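Local structure of histone-lysine N-methyltransferase, H3 lysine-9 specific SUVH6 (Arabidopsis thaliana, 6A5K) at residues Asp4-Glu12 with Glu68-Asp76. The protein methylates lysine 9 of histone H3, using S-adenosylmethionine as methyl donor, and probably binds methylated DNA through its SRA domain. The protein carries 1 engineered substitution. Numbering follows the deposited sequence.
Sequences DSSRNKVKE and EVPGVEVGD
R7 leaves the helix with CG anti to the backbone N (chi1 -179°) and bends at chi2 (58°), a course that carries its guanidinium past G71 to the carboxylate of D76, whose CG lies anti to its own carbonyl carbon. The two flat groups meet edge to edge, their planes 5° apart, in an end-on, two-nitrogen salt bridge: R7 NH1 reaches D76 OD2 at 2.7 Å and R7 NH2 reaches D76 OD1 at 2.9 Å, each oxygen being met on its syn side. R7 NH1 also donates to G71 O (3.0 Å), again close to the guanidinium plane. The carboxylate of E73 instead stacks over one face, E73 CD lying 3.6 Å from R7 NE; its long salt bridge through OE1 is one of charge alone, since no N-H points at that oxygen. Over the opposite face lies K11 CG. D76 OD2 takes a second hydrogen bond, from E73 N at 2.9 Å and from above the carboxylate plane, which spans the type II turn E73-D76 and holds the carboxylate in place for R7. Next to the R7 backbone, G71 sits in the other type II turn, V69-V72, its CA 3.8 Å from R7 CA; a CB there would clash with S6 O and V10 CG2. V10 packs its CB and both methyls against G71 O, and S6 OG touches P70 CB. With R7 cut back to an alanine, the D76 carboxylate would probably lose its two-pronged partner and G71 O this donor. Through R7, helix 5-29 is joined to loop 68-76 of the SRA domain, just ahead of strand 77-78, while N8 OD1 and K11 NZ hydrogen-bond to S458 OG. The cation probably helps keep D76 and E73 ionised, and the in-plane bonds fix the guanidinium's rotation, coupling both turns to the helix start.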
ATOM      1  N   ASP A   4      -3.713  15.305   9.146  1.00 23.42           N
ATOM      2  CA  ASP A   4      -4.132  15.023  10.512  1.00 37.52           C
ATOM      3  C   ASP A   4      -5.357  14.112  10.525  1.00 38.93           C
ATOM      4  O   ASP A   4      -5.295  12.919  10.149  1.00 21.56           O
ATOM      5  CB  ASP A   4      -4.417  16.335  11.267  1.00 44.76           C
ATOM      6  CG  ASP A   4      -5.268  17.315  10.460  1.00 48.25           C
ATOM      7  OD1 ASP A   4      -6.216  16.868   9.788  1.00 48.70           O
ATOM      8  OD2 ASP A   4      -5.012  18.531  10.507  1.00 57.11           O
ATOM      9  N   SER A   5      -6.463  14.679  10.991  1.00 41.36           N
ATOM     10  CA  SER A   5      -7.757  14.179  10.583  1.00 36.18           C
ATOM     11  C   SER A   5      -7.760  14.210   9.053  1.00 28.61           C
ATOM     12  O   SER A   5      -8.287  13.308   8.414  1.00 21.41           O
ATOM     13  CB  SER A   5      -8.897  15.026  11.149  1.00 39.72           C
ATOM     14  OG  SER A   5     -10.149  14.535  10.703  1.00 38.57           O
ATOM     15  N   SER A   6      -7.154  15.249   8.478  1.00 25.96           N
ATOM     16  CA  SER A   6      -7.034  15.376   7.023  1.00 24.27           C
ATOM     17  C   SER A   6      -6.280  14.214   6.400  1.00 13.39           C
ATOM     18  O   SER A   6      -6.705  13.676   5.382  1.00 15.38           O
ATOM     19  CB  SER A   6      -6.330  16.681   6.646  1.00 27.90           C
ATOM     20  OG  SER A   6      -7.212  17.782   6.739  1.00 34.22           O
ATOM     21  N   ARG A   7      -5.150  13.839   6.999  1.00 15.12           N
ATOM     22  CA  ARG A   7      -4.360  12.717   6.497  1.00 14.43           C
ATOM     23  C   ARG A   7      -5.178  11.427   6.468  1.00 15.20           C
ATOM     24  O   ARG A   7      -5.195  10.701   5.465  1.00 16.52           O
ATOM     25  CB  ARG A   7      -3.105  12.512   7.351  1.00 16.65           C
ATOM     26  CG  ARG A   7      -2.218  11.376   6.869  1.00 14.96           C
ATOM     27  CD  ARG A   7      -1.786  11.604   5.428  1.00 14.03           C
ATOM     28  NE  ARG A   7      -0.726  10.694   4.996  1.00 16.80           N
ATOM     29  CZ  ARG A   7      -0.334  10.559   3.729  1.00 18.52           C
ATOM     30  NH1 ARG A   7      -0.929  11.261   2.773  1.00 14.64           N
ATOM     31  NH2 ARG A   7       0.648   9.720   3.412  1.00 16.76           N
ATOM     32  N   ASN A   8      -5.847  11.136   7.578  1.00 15.13           N
ATOM     33  CA  ASN A   8      -6.694   9.950   7.629  1.00 17.61           C
ATOM     34  C   ASN A   8      -7.833  10.028   6.610  1.00 12.97           C
ATOM     35  O   ASN A   8      -8.140   9.041   5.951  1.00 13.45           O
ATOM     36  CB  ASN A   8      -7.253   9.746   9.036  1.00 21.48           C
ATOM     37  CG  ASN A   8      -6.356   8.869   9.897  1.00 27.63           C
ATOM     38  OD1 ASN A   8      -5.184   8.627   9.574  1.00 19.62           O
ATOM     39  ND2 ASN A   8      -6.905   8.395  11.007  1.00 29.93           N
ATOM     40  N   LYS A   9      -8.447  11.202   6.471  1.00 13.50           N
ATOM     41  CA  LYS A   9      -9.514  11.396   5.483  1.00 16.65           C
ATOM     42  C   LYS A   9      -9.028  11.084   4.063  1.00 14.27           C
ATOM     43  O   LYS A   9      -9.706  10.391   3.299  1.00 12.49           O
ATOM     44  CB  LYS A   9     -10.058  12.827   5.539  1.00 23.44           C
ATOM     45  CG  LYS A   9     -10.852  13.165   6.785  1.00 35.88           C
ATOM     46  CD  LYS A   9     -11.362  14.605   6.737  1.00 45.85           C
ATOM     47  CE  LYS A   9     -11.890  15.061   8.093  1.00 53.47           C
ATOM     48  NZ  LYS A   9     -13.381  15.148   8.135  1.00 57.92           N
ATOM     49  N   VAL A  10      -7.852  11.595   3.714  1.00 14.00           N
ATOM     50  CA  VAL A  10      -7.278  11.345   2.396  1.00 12.64           C
ATOM     51  C   VAL A  10      -7.018   9.848   2.179  1.00 11.50           C
ATOM     52  O   VAL A  10      -7.440   9.260   1.162  1.00 10.01           O
ATOM     53  CB  VAL A  10      -5.972  12.136   2.207  1.00 14.43           C
ATOM     54  CG1 VAL A  10      -5.211  11.656   0.963  1.00 17.21           C
ATOM     55  CG2 VAL A  10      -6.270  13.639   2.118  1.00 11.70           C
ATOM     56  N   LYS A  11      -6.351   9.221   3.149  1.00 10.81           N
ATOM     57  CA  LYS A  11      -6.008   7.809   2.988  1.00 11.28           C
ATOM     58  C   LYS A  11      -7.258   6.932   2.904  1.00 13.01           C
ATOM     59  O   LYS A  11      -7.338   6.035   2.066  1.00 15.03           O
ATOM     60  CB  LYS A  11      -5.089   7.336   4.127  1.00 11.49           C
ATOM     61  CG  LYS A  11      -3.695   7.972   4.070  1.00 14.54           C
ATOM     62  CD  LYS A  11      -2.653   7.162   4.842  1.00 22.68           C
ATOM     63  CE  LYS A  11      -2.897   7.192   6.341  1.00 19.61           C
ATOM     64  NZ  LYS A  11      -1.744   6.614   7.100  1.00 20.26           N
ATOM     65  N   GLU A  12      -8.240   7.203   3.755  1.00 11.54           N
ATOM     66  CA  GLU A  12      -9.474   6.425   3.746  1.00 11.70           C
ATOM     67  C   GLU A  12     -10.293   6.653   2.477  1.00 14.69           C
ATOM     68  O   GLU A  12     -11.003   5.753   2.019  1.00 13.18           O
ATOM     69  CB  GLU A  12     -10.315   6.748   4.977  1.00 16.98           C
ATOM     70  CG  GLU A  12      -9.688   6.231   6.270  1.00 21.00           C
ATOM     71  CD  GLU A  12     -10.426   6.703   7.503  1.00 31.95           C
ATOM     72  OE1 GLU A  12     -11.489   7.335   7.350  1.00 33.89           O
ATOM     73  OE2 GLU A  12      -9.942   6.444   8.624  1.00 37.76           O
ATOM     74  N   GLU A  68       0.317  23.603  -0.904  1.00 26.63           N
ATOM     75  CA  GLU A  68       0.087  22.343  -0.193  1.00 29.71           C
ATOM     76  C   GLU A  68      -1.393  21.991  -0.065  1.00 23.07           C
ATOM     77  O   GLU A  68      -2.217  22.835   0.273  1.00 25.29           O
ATOM     78  CB  GLU A  68       0.705  22.382   1.212  1.00 34.74           C
ATOM     79  CG  GLU A  68       2.227  22.484   1.272  1.00 43.82           C
ATOM     80  CD  GLU A  68       2.735  23.914   1.216  1.00 55.61           C
ATOM     81  OE1 GLU A  68       1.920  24.837   0.995  1.00 60.19           O
ATOM     82  OE2 GLU A  68       3.954  24.117   1.416  1.00 58.59           O
ATOM     83  N   VAL A  69      -1.711  20.727  -0.322  1.00 22.61           N
ATOM     84  CA  VAL A  69      -3.057  20.207  -0.136  1.00 22.07           C
ATOM     85  C   VAL A  69      -3.115  19.443   1.182  1.00 20.66           C
ATOM     86  O   VAL A  69      -2.344  18.507   1.381  1.00 19.82           O
ATOM     87  CB  VAL A  69      -3.465  19.279  -1.294  1.00 22.04           C
ATOM     88  CG1 VAL A  69      -4.815  18.628  -1.017  1.00 20.04           C
ATOM     89  CG2 VAL A  69      -3.479  20.045  -2.611  1.00 23.15           C
ATOM     90  N   PRO A  70      -4.023  19.839   2.089  1.00 22.87           N
ATOM     91  CA  PRO A  70      -4.080  19.215   3.418  1.00 23.43           C
ATOM     92  C   PRO A  70      -4.215  17.690   3.345  1.00 18.48           C
ATOM     93  O   PRO A  70      -5.065  17.170   2.621  1.00 16.89           O
ATOM     94  CB  PRO A  70      -5.325  19.849   4.051  1.00 29.05           C
ATOM     95  CG  PRO A  70      -5.467  21.165   3.342  1.00 30.45           C
ATOM     96  CD  PRO A  70      -5.041  20.895   1.931  1.00 23.72           C
ATOM     97  N   GLY A  71      -3.356  16.980   4.066  1.00 16.40           N
ATOM     98  CA  GLY A  71      -3.452  15.531   4.121  1.00 17.21           C
ATOM     99  C   GLY A  71      -2.775  14.804   2.968  1.00 15.04           C
ATOM    100  O   GLY A  71      -2.780  13.577   2.920  1.00 18.69           O
ATOM    101  N   VAL A  72      -2.197  15.558   2.037  1.00 13.42           N
ATOM    102  CA  VAL A  72      -1.437  14.970   0.942  1.00 14.37           C
ATOM    103  C   VAL A  72       0.050  15.233   1.161  1.00 18.62           C
ATOM    104  O   VAL A  72       0.465  16.376   1.354  1.00 19.02           O
ATOM    105  CB  VAL A  72      -1.872  15.525  -0.433  1.00 17.08           C
ATOM    106  CG1 VAL A  72      -1.004  14.935  -1.536  1.00 16.70           C
ATOM    107  CG2 VAL A  72      -3.339  15.216  -0.690  1.00 17.65           C
ATOM    108  N   GLU A  73       0.853  14.178   1.124  1.00 14.97           N
ATOM    109  CA  GLU A  73       2.255  14.297   1.509  1.00 13.84           C
ATOM    110  C   GLU A  73       3.206  13.920   0.383  1.00 14.76           C
ATOM    111  O   GLU A  73       2.911  13.029  -0.414  1.00 14.12           O
ATOM    112  CB  GLU A  73       2.524  13.430   2.748  1.00 16.77           C
ATOM    113  CG  GLU A  73       1.675  13.835   3.952  1.00 29.19           C
ATOM    114  CD  GLU A  73       1.987  13.036   5.202  1.00 48.18           C
ATOM    115  OE1 GLU A  73       2.803  12.095   5.120  1.00 61.15           O
ATOM    116  OE2 GLU A  73       1.413  13.352   6.270  1.00 55.14           O
ATOM    117  N   VAL A  74       4.345  14.610   0.330  1.00 12.64           N
ATOM    118  CA  VAL A  74       5.409  14.292  -0.612  1.00 15.10           C
ATOM    119  C   VAL A  74       5.717  12.794  -0.577  1.00 14.80           C
ATOM    120  O   VAL A  74       5.878  12.214   0.495  1.00 12.68           O
ATOM    121  CB  VAL A  74       6.684  15.104  -0.303  1.00 16.23           C
ATOM    122  CG1 VAL A  74       7.881  14.568  -1.079  1.00 14.64           C
ATOM    123  CG2 VAL A  74       6.456  16.586  -0.611  1.00 23.32           C
ATOM    124  N   GLY A  75       5.758  12.168  -1.748  1.00 12.28           N
ATOM    125  CA  GLY A  75       6.020  10.743  -1.839  1.00 13.99           C
ATOM    126  C   GLY A  75       4.773   9.894  -2.036  1.00 15.01           C
ATOM    127  O   GLY A  75       4.883   8.730  -2.441  1.00 13.47           O
ATOM    128  N   ASP A  76       3.596  10.466  -1.769  1.00 11.47           N
ATOM    129  CA  ASP A  76       2.335   9.733  -1.924  1.00 14.01           C
ATOM    130  C   ASP A  76       2.188   9.211  -3.352  1.00 15.39           C
ATOM    131  O   ASP A  76       2.584   9.878  -4.311  1.00 12.20           O
ATOM    132  CB  ASP A  76       1.126  10.607  -1.582  1.00 14.57           C
ATOM    133  CG  ASP A  76       0.890  10.742  -0.080  1.00 19.55           C
ATOM    134  OD1 ASP A  76       1.569  10.052   0.716  1.00 20.65           O
ATOM    135  OD2 ASP A  76       0.010  11.546   0.305  1.00 15.95           O
TER